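Local coordinates for protein dihydrocoumarin hydrolase, AncDHCH1 (Pseudomonas sp., PDB 6C2C) that probably hydrolyses the lactone dihydrocoumarin at a two-zinc site, and is apparently an ancestral relative of the organophosphate-degrading methyl-parathion hydrolase, at residues V81-G86 against E114-H119; D123-L128 against A173-Y178; E110-I115 against P137-R142; H209-V214 against V222-L227; V29-D34 against N70-N75. One frame throughout, in Å; residues are numbered along the deposited sequence. Where two conformers were deposited one is given.

Contact 1 (V81-G86 against E114-H119); sequences VLVDTG and EIYITH. With ZN (zinc ion), chain D.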
# COMPACT_ATOMS: atom_id res chain seq x y z
N VAL A 81 1.60 14.99 -2.74
CA VAL A 81 1.22 13.82 -3.51
C VAL A 81 0.96 12.66 -2.57
O VAL A 81 1.60 12.52 -1.53
CB VAL A 81 2.27 13.45 -4.56
CG1 VAL A 81 2.50 14.67 -5.49
CG2 VAL A 81 3.54 13.09 -3.87
N LEU A 82 -0.02 11.87 -2.93
CA LEU A 82 -0.44 10.75 -2.10
C LEU A 82 -0.28 9.49 -2.93
O LEU A 82 -0.82 9.41 -4.05
CB LEU A 82 -1.88 10.93 -1.66
CG LEU A 82 -2.51 9.73 -0.93
CD1 LEU A 82 -1.74 9.40 0.34
CD2 LEU A 82 -3.99 9.99 -0.60
N VAL A 83 0.46 8.52 -2.40
CA VAL A 83 0.67 7.21 -3.05
C VAL A 83 -0.22 6.18 -2.36
O VAL A 83 -0.10 5.95 -1.22
CB VAL A 83 2.11 6.73 -2.94
CG1 VAL A 83 2.23 5.34 -3.50
CG2 VAL A 83 3.03 7.65 -3.73
N ASP A 84 -1.22 5.77 -3.11
CA ASP A 84 -2.29 4.87 -2.70
C ASP A 84 -3.29 5.55 -1.75
O ASP A 84 -2.98 6.56 -1.25
CB ASP A 84 -1.80 3.55 -2.22
CG ASP A 84 -1.27 2.68 -3.37
OD1 ASP A 84 -1.56 2.99 -4.53
OD2 ASP A 84 -0.59 1.73 -3.05
N THR A 85 -4.47 4.94 -1.59
CA THR A 85 -5.52 5.59 -0.81
C THR A 85 -6.34 4.72 0.10
O THR A 85 -7.30 5.13 0.61
CB THR A 85 -6.56 6.30 -1.72
OG1 THR A 85 -7.30 5.33 -2.45
CG2 THR A 85 -5.94 7.29 -2.73
N GLY A 86 -5.86 3.53 0.34
CA GLY A 86 -6.67 2.64 1.15
C GLY A 86 -7.94 2.19 0.45
O GLY A 86 -8.14 2.33 -0.76
N GLU A 114 -1.72 15.47 -6.52
CA GLU A 114 -1.64 14.32 -7.42
C GLU A 114 -1.70 13.10 -6.53
O GLU A 114 -1.24 13.12 -5.39
CB GLU A 114 -0.36 14.33 -8.29
CG GLU A 114 -0.31 15.60 -9.17
CD GLU A 114 0.62 15.51 -10.35
OE1 GLU A 114 0.64 16.49 -11.14
OE2 GLU A 114 1.30 14.49 -10.52
N ILE A 115 -2.28 12.04 -7.09
CA ILE A 115 -2.41 10.76 -6.38
C ILE A 115 -1.85 9.71 -7.32
O ILE A 115 -2.26 9.64 -8.48
CB ILE A 115 -3.88 10.46 -6.02
CG1 ILE A 115 -4.35 11.53 -5.01
CG2 ILE A 115 -3.97 9.02 -5.45
CD1 ILE A 115 -5.92 11.46 -4.72
N TYR A 116 -0.90 8.91 -6.85
CA TYR A 116 -0.28 7.86 -7.66
C TYR A 116 -0.70 6.50 -7.12
O TYR A 116 -0.61 6.23 -5.93
CB TYR A 116 1.26 7.96 -7.68
CG TYR A 116 1.76 9.33 -8.13
CD1 TYR A 116 1.05 10.11 -9.04
CD2 TYR A 116 2.92 9.84 -7.59
CE1 TYR A 116 1.53 11.40 -9.46
CE2 TYR A 116 3.40 11.12 -8.00
CZ TYR A 116 2.64 11.87 -8.88
OH TYR A 116 3.19 13.13 -9.22
N ILE A 117 -1.29 5.68 -7.99
CA ILE A 117 -1.87 4.40 -7.61
C ILE A 117 -0.91 3.29 -8.00
O ILE A 117 -0.54 3.15 -9.18
CB ILE A 117 -3.22 4.25 -8.30
CG1 ILE A 117 -4.21 5.32 -7.83
CG2 ILE A 117 -3.74 2.83 -8.10
CD1 ILE A 117 -4.45 5.26 -6.29
N THR A 118 -0.48 2.47 -7.03
CA THR A 118 0.43 1.39 -7.40
C THR A 118 -0.28 0.34 -8.26
O THR A 118 0.28 -0.13 -9.24
CB THR A 118 1.02 0.71 -6.14
OG1 THR A 118 -0.04 0.18 -5.31
CG2 THR A 118 1.92 1.69 -5.35
N HIS A 119 -1.54 0.07 -7.95
CA HIS A 119 -2.36 -0.84 -8.73
C HIS A 119 -3.81 -0.70 -8.28
O HIS A 119 -4.08 -0.21 -7.18
CB HIS A 119 -1.89 -2.29 -8.57
CG HIS A 119 -2.01 -2.87 -7.19
ND1 HIS A 119 -1.37 -2.34 -6.08
CD2 HIS A 119 -2.68 -3.97 -6.75
CE1 HIS A 119 -1.64 -3.08 -5.01
NE2 HIS A 119 -2.40 -4.11 -5.39
ZN ZN D . -2.95 -5.86 -4.29
O HOH W 1 -4.08 -5.31 -2.89
O HOH W 2 -3.21 -7.87 -3.36

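Contact 2 (D123-L128 against A173-Y178); sequences DHVGGL and ASLNPY. With ZN (zinc ion), chain C.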
# COMPACT_ATOMS: atom_id res chain seq x y z
N ASP A 123 -8.14 -2.10 -2.04
CA ASP A 123 -7.48 -1.54 -0.87
C ASP A 123 -6.43 -0.53 -1.26
O ASP A 123 -5.75 -0.01 -0.37
CB ASP A 123 -6.83 -2.65 -0.04
CG ASP A 123 -5.88 -3.59 -0.87
OD1 ASP A 123 -6.14 -4.05 -1.97
OD2 ASP A 123 -4.83 -3.87 -0.35
N HIS A 124 -6.36 -0.16 -2.53
CA HIS A 124 -5.50 0.96 -2.95
C HIS A 124 -6.24 2.10 -3.61
O HIS A 124 -5.79 3.26 -3.52
CB HIS A 124 -4.39 0.46 -3.88
CG HIS A 124 -3.58 -0.64 -3.21
ND1 HIS A 124 -2.35 -0.44 -2.63
CD2 HIS A 124 -3.94 -1.92 -2.94
CE1 HIS A 124 -1.96 -1.57 -2.03
NE2 HIS A 124 -2.93 -2.48 -2.20
N VAL A 125 -7.38 1.83 -4.24
CA VAL A 125 -8.15 2.88 -4.90
C VAL A 125 -9.44 3.24 -4.17
O VAL A 125 -10.04 4.26 -4.53
CB VAL A 125 -8.50 2.50 -6.37
CG1 VAL A 125 -7.23 2.39 -7.18
CG2 VAL A 125 -9.36 1.19 -6.49
N GLY A 126 -9.93 2.43 -3.20
CA GLY A 126 -11.24 2.70 -2.59
C GLY A 126 -11.29 4.07 -1.95
O GLY A 126 -12.32 4.78 -2.04
N GLY A 127 -10.16 4.50 -1.38
CA GLY A 127 -10.11 5.82 -0.75
C GLY A 127 -10.30 6.98 -1.70
O GLY A 127 -10.57 8.11 -1.23
N LEU A 128 -10.23 6.76 -3.01
CA LEU A 128 -10.46 7.88 -3.93
C LEU A 128 -11.88 8.41 -3.91
O LEU A 128 -12.09 9.52 -4.39
CB LEU A 128 -10.16 7.43 -5.37
CG LEU A 128 -8.68 7.25 -5.64
CD1 LEU A 128 -8.59 6.48 -6.97
CD2 LEU A 128 -7.96 8.60 -5.72
N ALA A 173 -15.89 2.18 -9.85
CA ALA A 173 -16.61 3.14 -9.03
C ALA A 173 -15.65 4.12 -8.38
O ALA A 173 -16.00 5.30 -8.19
CB ALA A 173 -17.41 2.42 -7.94
N SER A 174 -14.44 3.65 -8.05
CA SER A 174 -13.48 4.50 -7.36
C SER A 174 -12.88 5.52 -8.31
O SER A 174 -12.72 6.71 -7.95
CB SER A 174 -12.35 3.65 -6.75
OG SER A 174 -12.88 2.77 -5.72
N LEU A 175 -12.60 5.11 -9.54
CA LEU A 175 -11.99 6.04 -10.51
C LEU A 175 -12.99 6.94 -11.25
O LEU A 175 -12.59 7.99 -11.78
CB LEU A 175 -11.19 5.25 -11.54
CG LEU A 175 -9.74 4.89 -11.22
CD1 LEU A 175 -8.89 6.16 -11.09
CD2 LEU A 175 -9.65 4.24 -9.92
N ASN A 176 -14.26 6.57 -11.29
CA ASN A 176 -15.22 7.25 -12.17
C ASN A 176 -15.28 8.75 -11.97
O ASN A 176 -15.27 9.46 -12.98
CB ASN A 176 -16.60 6.60 -11.97
CG ASN A 176 -17.61 7.11 -12.96
OD1 ASN A 176 -18.64 7.67 -12.57
ND2 ASN A 176 -17.28 7.00 -14.24
N PRO A 177 -15.32 9.30 -10.74
CA PRO A 177 -15.38 10.77 -10.62
C PRO A 177 -14.22 11.43 -11.33
O PRO A 177 -14.37 12.49 -11.94
CB PRO A 177 -15.35 11.03 -9.10
CG PRO A 177 -15.72 9.72 -8.47
CD PRO A 177 -15.35 8.64 -9.42
N TYR A 178 -13.04 10.84 -11.21
CA TYR A 178 -11.87 11.46 -11.80
C TYR A 178 -11.89 11.35 -13.30
O TYR A 178 -11.54 12.30 -14.00
CB TYR A 178 -10.60 10.79 -11.22
CG TYR A 178 -10.57 10.98 -9.71
CD1 TYR A 178 -11.17 10.04 -8.90
CD2 TYR A 178 -9.95 12.08 -9.12
CE1 TYR A 178 -11.21 10.20 -7.50
CE2 TYR A 178 -9.96 12.26 -7.74
CZ TYR A 178 -10.59 11.32 -6.93
OH TYR A 178 -10.61 11.45 -5.54
ZN ZN C . -2.99 -4.49 -1.62
O HOH W 1 -4.08 -5.31 -2.89
O HOH W 3 -14.47 3.70 -3.27

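Contact 3 (E110-I115 against P137-R142); sequences EQVDEI and PNAVVR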
# COMPACT_ATOMS: atom_id res chain seq x y z
N GLU A 110 -8.49 18.35 0.08
CA GLU A 110 -8.42 19.34 -0.97
C GLU A 110 -7.00 19.85 -1.20
O GLU A 110 -6.73 20.42 -2.27
CB GLU A 110 -9.34 20.53 -0.66
CG GLU A 110 -8.93 21.41 0.54
CD GLU A 110 -9.96 22.60 0.78
OE1 GLU A 110 -10.01 23.20 1.90
OE2 GLU A 110 -10.74 22.91 -0.16
N GLN A 111 -6.06 19.55 -0.30
CA GLN A 111 -4.70 19.98 -0.49
C GLN A 111 -3.88 19.06 -1.37
O GLN A 111 -2.77 19.45 -1.78
CB GLN A 111 -3.99 20.09 0.88
CG GLN A 111 -4.65 21.13 1.77
CD GLN A 111 -3.99 21.21 3.12
OE1 GLN A 111 -3.88 20.21 3.81
NE2 GLN A 111 -3.54 22.42 3.51
N VAL A 112 -4.39 17.86 -1.65
CA VAL A 112 -3.63 16.87 -2.41
C VAL A 112 -3.66 17.22 -3.91
O VAL A 112 -4.72 17.40 -4.50
CB VAL A 112 -4.20 15.47 -2.14
CG1 VAL A 112 -3.44 14.44 -3.00
CG2 VAL A 112 -4.03 15.11 -0.65
N ASP A 113 -2.47 17.35 -4.51
CA ASP A 113 -2.31 17.75 -5.91
C ASP A 113 -2.38 16.59 -6.87
O ASP A 113 -3.02 16.68 -7.94
CB ASP A 113 -0.95 18.45 -6.07
CG ASP A 113 -0.89 19.76 -5.31
OD1 ASP A 113 -1.81 20.60 -5.47
OD2 ASP A 113 0.08 19.95 -4.55
N GLU A 114 -1.72 15.47 -6.52
CA GLU A 114 -1.64 14.32 -7.42
C GLU A 114 -1.70 13.10 -6.53
O GLU A 114 -1.24 13.12 -5.39
CB GLU A 114 -0.36 14.33 -8.29
CG GLU A 114 -0.31 15.60 -9.17
CD GLU A 114 0.62 15.51 -10.35
OE1 GLU A 114 0.64 16.49 -11.14
OE2 GLU A 114 1.30 14.49 -10.52
N ILE A 115 -2.28 12.04 -7.09
CA ILE A 115 -2.41 10.76 -6.38
C ILE A 115 -1.85 9.71 -7.32
O ILE A 115 -2.26 9.64 -8.48
CB ILE A 115 -3.88 10.46 -6.02
CG1 ILE A 115 -4.35 11.53 -5.01
CG2 ILE A 115 -3.97 9.02 -5.45
CD1 ILE A 115 -5.92 11.46 -4.72
N PRO A 137 -10.77 16.56 -4.19
CA PRO A 137 -11.47 17.30 -5.26
C PRO A 137 -10.55 18.05 -6.19
O PRO A 137 -11.02 18.46 -7.28
CB PRO A 137 -12.36 18.28 -4.47
CG PRO A 137 -11.64 18.49 -3.17
CD PRO A 137 -11.15 17.05 -2.85
N ASN A 138 -9.28 18.26 -5.84
CA ASN A 138 -8.35 18.94 -6.73
C ASN A 138 -7.32 18.01 -7.33
O ASN A 138 -6.56 18.46 -8.19
CB ASN A 138 -7.65 20.10 -5.99
CG ASN A 138 -8.66 21.13 -5.45
OD1 ASN A 138 -9.51 21.64 -6.23
ND2 ASN A 138 -8.65 21.37 -4.14
N ALA A 139 -7.27 16.74 -6.92
CA ALA A 139 -6.15 15.89 -7.32
C ALA A 139 -6.30 15.34 -8.75
O ALA A 139 -7.41 15.03 -9.22
CB ALA A 139 -6.02 14.72 -6.32
N VAL A 140 -5.16 15.25 -9.42
CA VAL A 140 -5.04 14.43 -10.62
C VAL A 140 -4.57 13.05 -10.20
O VAL A 140 -3.57 12.93 -9.48
CB VAL A 140 -4.04 15.06 -11.58
CG1 VAL A 140 -3.76 14.14 -12.81
CG2 VAL A 140 -4.51 16.45 -12.06
N VAL A 141 -5.26 11.98 -10.68
CA VAL A 141 -4.90 10.62 -10.29
C VAL A 141 -4.13 10.03 -11.45
O VAL A 141 -4.53 10.22 -12.61
CB VAL A 141 -6.19 9.81 -10.01
CG1 VAL A 141 -5.83 8.34 -9.76
CG2 VAL A 141 -6.98 10.39 -8.82
N ARG A 142 -3.06 9.29 -11.18
CA ARG A 142 -2.26 8.66 -12.22
C ARG A 142 -2.03 7.21 -11.87
O ARG A 142 -1.88 6.87 -10.69
CB ARG A 142 -0.92 9.35 -12.41
CG ARG A 142 -1.05 10.89 -12.56
CD ARG A 142 0.15 11.48 -13.27
NE ARG A 142 0.15 11.01 -14.67
CZ ARG A 142 1.12 11.34 -15.51
NH1 ARG A 142 2.11 12.19 -15.11
NH2 ARG A 142 1.09 10.86 -16.74
O HOH W 4 -10.66 23.12 -2.88
O HOH W 5 -7.47 17.18 -3.85
O HOH W 6 2.57 13.96 -12.99

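Contact 4 (H209-V214 against V222-L227); sequences HTTYVV and VLLGDL. With ZN (zinc ion), chain D; ZN (zinc ion), chain C.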
# COMPACT_ATOMS: atom_id res chain seq x y z
N HIS A 209 1.06 -2.97 -12.33
CA HIS A 209 1.54 -2.65 -10.99
C HIS A 209 2.81 -1.80 -11.11
O HIS A 209 3.72 -2.10 -11.90
CB HIS A 209 1.80 -3.94 -10.20
CG HIS A 209 2.22 -3.66 -8.77
ND1 HIS A 209 3.51 -3.26 -8.45
CD2 HIS A 209 1.51 -3.65 -7.62
CE1 HIS A 209 3.57 -3.04 -7.13
NE2 HIS A 209 2.38 -3.28 -6.61
N THR A 210 2.87 -0.70 -10.32
CA THR A 210 3.89 0.32 -10.45
C THR A 210 4.45 0.63 -9.07
O THR A 210 3.70 0.76 -8.08
CB THR A 210 3.30 1.60 -11.12
OG1 THR A 210 2.79 1.24 -12.42
CG2 THR A 210 4.42 2.69 -11.26
N THR A 211 5.78 0.77 -9.05
CA THR A 211 6.58 1.22 -7.92
C THR A 211 6.82 2.71 -8.08
O THR A 211 7.02 3.19 -9.18
CB THR A 211 7.89 0.46 -7.97
OG1 THR A 211 7.62 -0.92 -7.65
CG2 THR A 211 8.96 1.05 -7.01
N TYR A 212 6.83 3.43 -6.96
CA TYR A 212 7.09 4.87 -7.06
C TYR A 212 8.37 5.18 -6.32
O TYR A 212 8.52 4.86 -5.11
CB TYR A 212 5.93 5.75 -6.54
CG TYR A 212 4.71 5.52 -7.41
CD1 TYR A 212 4.63 6.13 -8.68
CD2 TYR A 212 3.69 4.67 -6.99
CE1 TYR A 212 3.57 5.92 -9.52
CE2 TYR A 212 2.57 4.44 -7.86
CZ TYR A 212 2.57 5.03 -9.13
OH TYR A 212 1.49 4.86 -10.02
N VAL A 213 9.28 5.85 -7.02
CA VAL A 213 10.63 6.11 -6.50
C VAL A 213 10.70 7.57 -6.10
O VAL A 213 10.49 8.46 -6.94
CB VAL A 213 11.69 5.79 -7.54
CG1 VAL A 213 13.08 6.15 -7.00
CG2 VAL A 213 11.51 4.33 -8.02
N VAL A 214 10.90 7.84 -4.80
CA VAL A 214 10.90 9.20 -4.26
C VAL A 214 12.31 9.56 -3.87
O VAL A 214 12.95 8.79 -3.17
CB VAL A 214 10.01 9.27 -3.01
CG1 VAL A 214 9.96 10.69 -2.46
CG2 VAL A 214 8.60 8.71 -3.37
N VAL A 222 11.63 3.97 -1.92
CA VAL A 222 11.02 3.26 -3.03
C VAL A 222 9.74 2.64 -2.50
O VAL A 222 9.78 1.79 -1.59
CB VAL A 222 11.99 2.24 -3.62
CG1 VAL A 222 11.31 1.48 -4.71
CG2 VAL A 222 13.14 2.96 -4.26
N LEU A 223 8.61 3.08 -3.03
CA LEU A 223 7.30 2.64 -2.53
C LEU A 223 6.85 1.49 -3.41
O LEU A 223 6.57 1.70 -4.61
CB LEU A 223 6.32 3.82 -2.58
CG LEU A 223 6.72 4.96 -1.65
CD1 LEU A 223 5.79 6.14 -1.88
CD2 LEU A 223 6.77 4.48 -0.19
N LEU A 224 6.82 0.27 -2.83
CA LEU A 224 6.78 -0.97 -3.60
C LEU A 224 5.36 -1.49 -3.83
O LEU A 224 5.21 -2.59 -4.39
CB LEU A 224 7.55 -2.06 -2.85
CG LEU A 224 9.02 -1.78 -2.68
CD1 LEU A 224 9.60 -2.95 -1.87
CD2 LEU A 224 9.74 -1.68 -3.98
N GLY A 225 4.35 -0.81 -3.30
CA GLY A 225 2.98 -1.30 -3.53
C GLY A 225 2.81 -2.67 -2.91
O GLY A 225 3.14 -2.87 -1.74
N ASP A 226 2.34 -3.59 -3.71
CA ASP A 226 2.14 -4.95 -3.28
C ASP A 226 3.16 -6.02 -3.80
O ASP A 226 2.81 -7.10 -4.16
CB ASP A 226 0.73 -5.39 -3.63
CG ASP A 226 -0.34 -4.81 -2.72
OD1 ASP A 226 -0.10 -3.95 -1.99
OD2 ASP A 226 -1.42 -5.26 -2.86
N LEU A 227 4.41 -5.61 -3.89
CA LEU A 227 5.45 -6.60 -4.17
C LEU A 227 5.61 -7.59 -3.02
O LEU A 227 6.31 -8.59 -3.18
CB LEU A 227 6.79 -5.94 -4.46
CG LEU A 227 6.94 -5.08 -5.71
CD1 LEU A 227 8.39 -4.76 -6.08
CD2 LEU A 227 6.15 -5.59 -6.93
ZN ZN D . -2.95 -5.86 -4.29
ZN ZN C . -2.99 -4.49 -1.62
O HOH W 1 -4.08 -5.31 -2.89
O HOH W 2 -3.21 -7.87 -3.36

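Contact 5 (V29-D34 against N70-N75); sequences VTALSD and NAYLVN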
# COMPACT_ATOMS: atom_id res chain seq x y z
N VAL A 29 7.66 12.87 4.36
CA VAL A 29 6.88 11.64 4.10
C VAL A 29 5.97 11.42 5.31
O VAL A 29 6.41 11.57 6.47
CB VAL A 29 7.80 10.44 3.88
CG1 VAL A 29 6.92 9.18 3.70
CG2 VAL A 29 8.66 10.67 2.68
N THR A 30 4.70 11.13 5.06
CA THR A 30 3.78 10.69 6.12
C THR A 30 3.22 9.33 5.70
O THR A 30 2.41 9.26 4.77
CB THR A 30 2.65 11.70 6.40
OG1 THR A 30 3.16 13.04 6.54
CG2 THR A 30 1.85 11.28 7.66
N ALA A 31 3.64 8.25 6.37
CA ALA A 31 2.94 6.97 6.22
C ALA A 31 1.55 7.11 6.81
O ALA A 31 1.38 7.65 7.91
CB ALA A 31 3.71 5.85 6.95
N LEU A 32 0.54 6.65 6.07
CA LEU A 32 -0.83 6.71 6.51
C LEU A 32 -1.38 5.30 6.61
O LEU A 32 -1.29 4.51 5.66
CB LEU A 32 -1.66 7.55 5.54
CG LEU A 32 -1.28 9.03 5.41
CD1 LEU A 32 -2.04 9.66 4.26
CD2 LEU A 32 -1.65 9.78 6.69
N SER A 33 -2.00 4.98 7.74
CA SER A 33 -2.62 3.67 7.87
C SER A 33 -4.08 3.72 7.43
O SER A 33 -4.83 4.63 7.83
CB SER A 33 -2.55 3.26 9.34
OG SER A 33 -3.27 2.04 9.55
N ASP A 34 -4.49 2.74 6.63
CA ASP A 34 -5.89 2.61 6.36
C ASP A 34 -6.60 1.69 7.34
O ASP A 34 -7.82 1.47 7.18
CB ASP A 34 -6.12 2.07 4.93
CG ASP A 34 -7.55 2.26 4.46
OD1 ASP A 34 -8.07 3.41 4.57
OD2 ASP A 34 -8.14 1.29 3.94
N ASN A 70 -1.33 0.23 3.93
CA ASN A 70 -0.65 1.53 4.07
C ASN A 70 -0.70 2.33 2.78
O ASN A 70 -0.76 1.77 1.68
CB ASN A 70 0.81 1.34 4.40
CG ASN A 70 1.07 0.36 5.58
OD1 ASN A 70 0.31 0.33 6.58
ND2 ASN A 70 2.15 -0.42 5.48
N ALA A 71 -0.62 3.66 2.94
CA ALA A 71 -0.46 4.59 1.84
C ALA A 71 0.61 5.58 2.28
O ALA A 71 0.96 5.64 3.46
CB ALA A 71 -1.78 5.31 1.52
N TYR A 72 1.14 6.40 1.36
CA TYR A 72 2.28 7.27 1.69
C TYR A 72 2.07 8.67 1.10
O TYR A 72 1.99 8.81 -0.13
CB TYR A 72 3.61 6.64 1.19
CG TYR A 72 3.82 5.31 1.87
CD1 TYR A 72 4.48 5.29 3.09
CD2 TYR A 72 3.36 4.12 1.33
CE1 TYR A 72 4.63 4.08 3.78
CE2 TYR A 72 3.52 2.91 1.99
CZ TYR A 72 4.11 2.90 3.23
OH TYR A 72 4.23 1.69 3.90
N LEU A 73 2.03 9.69 1.98
CA LEU A 73 1.88 11.09 1.56
C LEU A 73 3.28 11.66 1.43
O LEU A 73 4.14 11.42 2.30
CB LEU A 73 1.10 11.85 2.63
CG LEU A 73 0.66 13.23 2.31
CD1 LEU A 73 -0.46 13.24 1.27
CD2 LEU A 73 0.15 13.87 3.62
N VAL A 74 3.52 12.46 0.37
CA VAL A 74 4.83 13.09 0.18
C VAL A 74 4.63 14.58 -0.11
O VAL A 74 3.96 14.96 -1.09
CB VAL A 74 5.63 12.45 -0.98
CG1 VAL A 74 7.02 13.07 -1.02
CG2 VAL A 74 5.75 10.92 -0.81
N ASN A 75 5.20 15.42 0.73
CA ASN A 75 5.13 16.87 0.55
C ASN A 75 6.51 17.27 0.05
O ASN A 75 7.48 17.26 0.83
CB ASN A 75 4.73 17.55 1.84
CG ASN A 75 4.52 19.05 1.66
OD1 ASN A 75 5.21 19.67 0.84
ND2 ASN A 75 3.66 19.65 2.49
O HOH W 7 -1.86 0.01 8.33

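Contact 1 (V81-G86 against E114-H119)
Asp84 OD2 is gripped by two donors: the hydroxyl OG1 of Thr118, 2.8 Å away and placed on the syn lone pair of OD2, and ND1 of His124, from helix 122-125. The other oxygen, Asp84 OD1, takes the backbone N of Thr118 at 2.8 Å, with an N-H...O angle of 169° and the donor 15° out of the carboxylate plane. Thr118 thus binds both oxygens, through amide and hydroxyl, which fixes the rotation of the carboxylate. Thr118 OG1 also accepts from His119 ND1 (3.0 Å), lying close to that ring's plane, while His119 NE2 on the far side of the ring binds a zinc ion at 2.1 Å. Asp84 is a second-shell residue for the zinc ligand His124 and, by positioning Thr118, stands one shell further behind His119. Upstream, the strands run parallel, their axes 18° apart; Leu82 N bonds to Glu114 O, Tyr116 N to Leu82 O at 2.8 Å, and Asp84 N to Tyr116 O. Beside Val81, Tyr116 OH donates to Glu114 OE2 at 2.7 Å, from above the carboxylate plane. The side chains of Thr85 and Ile115 cross at about a right angle, their CG2 atoms 3.8 Å apart. The pair belongs to a beta-alpha-beta unit made with helix 98-104, and in the sheet strand 80-83 lies between 65-75 and 114-116.

Contact 2 (D123-L128 against A173-Y178)
Leu128 meets helix 162-180 through CB and both methyls. Its CB lies 3.6 Å from CE1 of Tyr178 and 3.7 Å from the carbonyl O of Ser174. With CG anti to its own carbonyl carbon (chi1 -73°), the chain then forks: Leu128 CD1 reaches CD2 of Leu175 at 3.9 Å, and Leu128 CD2 lies beside the phenol end of Tyr178, 4.0 Å from CZ. Tyr178 OH donates to Leu128 O at 2.7 Å, in the carbonyl plane and on a lone pair, and this phenol oxygen is also hydrogen-bonded to Phe136 N. One turn earlier, Val125 CG2 packs on Ser174 CB at 3.9 Å, and the Val125 side chain crosses that of Leu175 at about a right angle, CG1 against CD2. Ser174 OG, whose principal partner is Gly170 O in its own helix, is linked to Gly126 O by one water that donates to both. At the start of the segment Asp123 OD2 and His124 NE2 bind a zinc ion, the latter at 2.1 Å. The chemistry is thus mixed: leucine and valine side chains form a buried apolar core, one phenol bond and one water bridge pin the backbone of 126-128, and Ser174 O is buried with no partner in the model.

Contact 3 (E110-I115 against P137-R142)
Asn138 carries CG anti to its carbonyl carbon (chi1 -59°), and a chi2 of -53° turns its amide so that ND2 faces Glu110 O. Asn138 ND2 donates to Glu110 O at 2.8 Å, nearly straight at 170°; the acceptor lies in the amide plane and the donor sits on a lone pair of the carbonyl. Glu110 CG takes the position between its backbone N and carbonyl carbon, and from there the extended chain carries OE2 to a water that it shares with Asn138 ND2. A second water links Val112 O to Asn138 N. Beyond these turns the chains become parallel strands: Val140 N bonds to Asp113 O, Ile115 N to Val140 O, and Arg142 N to Ile115 O at 2.8 Å. Strand 140-142 forms one edge of the six-stranded mixed sheet, one of the two sheets of the metallo-beta-lactamase fold. On the side of Ile115 and Val141, Ala139 CB is met by Ile115 CD1 at 3.6 Å and by Val112 CG1 at 4.2 Å, while Val141 CG2 packs on Ile115 CB. Across the other face Glu114 OE2, which also holds Tyr116 OH, stands 5.2 Å from Arg142 NH1, joined to it by a water that donates to the carboxylate and accepts from the guanidinium in its plane. Arg142 has direct partners as well, since NE reaches Lys185 O and NH2 Pro186 O.

Contact 4 (H209-V214 against V222-L227)
Strands 210-216 and 219-223 form an antiparallel hairpin, Tyr212 and Leu223 making a hydrogen-bonded pair (Leu223 N to Tyr212 O 2.7 Å) and Val213 and Val222 a non-hydrogen-bonded one. Past Leu223 the second chain enters a type II' turn, Leu224 to Leu227, with Gly225 at positive phi. His209 reaches across to this turn: its CG is anti to the backbone N (chi1 -176°), which extends the ring over the gap. His209 NE2 accepts the N-H of Asp226 N at 2.9 Å, 14° out of the ring plane. The ring's other nitrogen, ND1, is hydrogen-bonded to Ser202 OG, so both nitrogens are engaged. The ring edge also meets the turn's backbone, with His209 CE1 3.2 Å from Leu224 O, and Leu227 CD2 approaches the same CE1 obliquely at 3.6 Å. Farther along, Thr211 CG2 presses on Val222 CG1 at 3.3 Å, tighter than ordinary van der Waals contact, and Val214 CG2 packs on Leu223 CD1. Through its NE2 bond His209 holds the backbone from which Asp226 extends. Asp226 OD2 bridges the two zinc ions, at 2.2 Å from the one also bound by His119 and at 2.1 Å from the one also bound by His124. A hairpin leading into an aspartate shared by both metals is found here as in glyoxalase II and other dinuclear hydrolases of the metallo-beta-lactamase superfamily.

Contact 5 (V29-D34 against N70-N75)
This is an antiparallel strand pair deep in the N-terminal six-stranded sheet, with segment axes 4.6 Å apart at their closest and directed 152° from each other. Two hydrogen-bonded pairs carry it. Thr30 and Leu73 exchange N-H...O bonds of 2.8 Å each way, and Leu32 and Ala71 also exchange a pair, 2.8 Å from Leu32 N to Ala71 O and 2.9 Å from Ala71 N to Leu32 O. On one face Ala31 CB lies 3.7 Å from CE1 of Tyr72, meeting the ring obliquely, and the phenol oxygen of Tyr72 is bonded to Pro277 O. Asn70, on that face too, is joined to Ser33 by a water 2.8 Å from Asn70 OD1, while its ND2 is held by Leu274 O and Ala271 O. The opposite face is largely apolar, apart from Thr30 OG1, which is bonded to Arg21 NH1: Leu32 CD1 crosses to Leu73 CB at 4.2 Å, and Thr30 CB packs on the same CB. Helix 98-104 covers this leucine side through Leu98 and Leu102, and the pair lies between strands 19-24 and 80-83.

Overall arrangement
Contacts 1, 3 and 5 belong to one sheet, in the order 27-39, 65-75, 80-83, 114-116, 140-142; contacts 1 and 3 share strand 114-116, and contact 5 adjoins contact 1 through Val83 N to Tyr72 O. Contact 4 lies in the other sheet and meets contact 5 where Leu223 packs on Tyr72. Contacts 1, 4 and 5 are buried about 9 Å from the chain's centre, whereas contact 3, centred about 17 Å out, is partly exposed and uses water bridges and charged side chains. Contact 2, helical and buried, replaces strand ladders with apolar packing, one phenol hydrogen bond and a water bridge. Contacts 1, 2 and 4 converge on the two zinc ions, each supplying ligands.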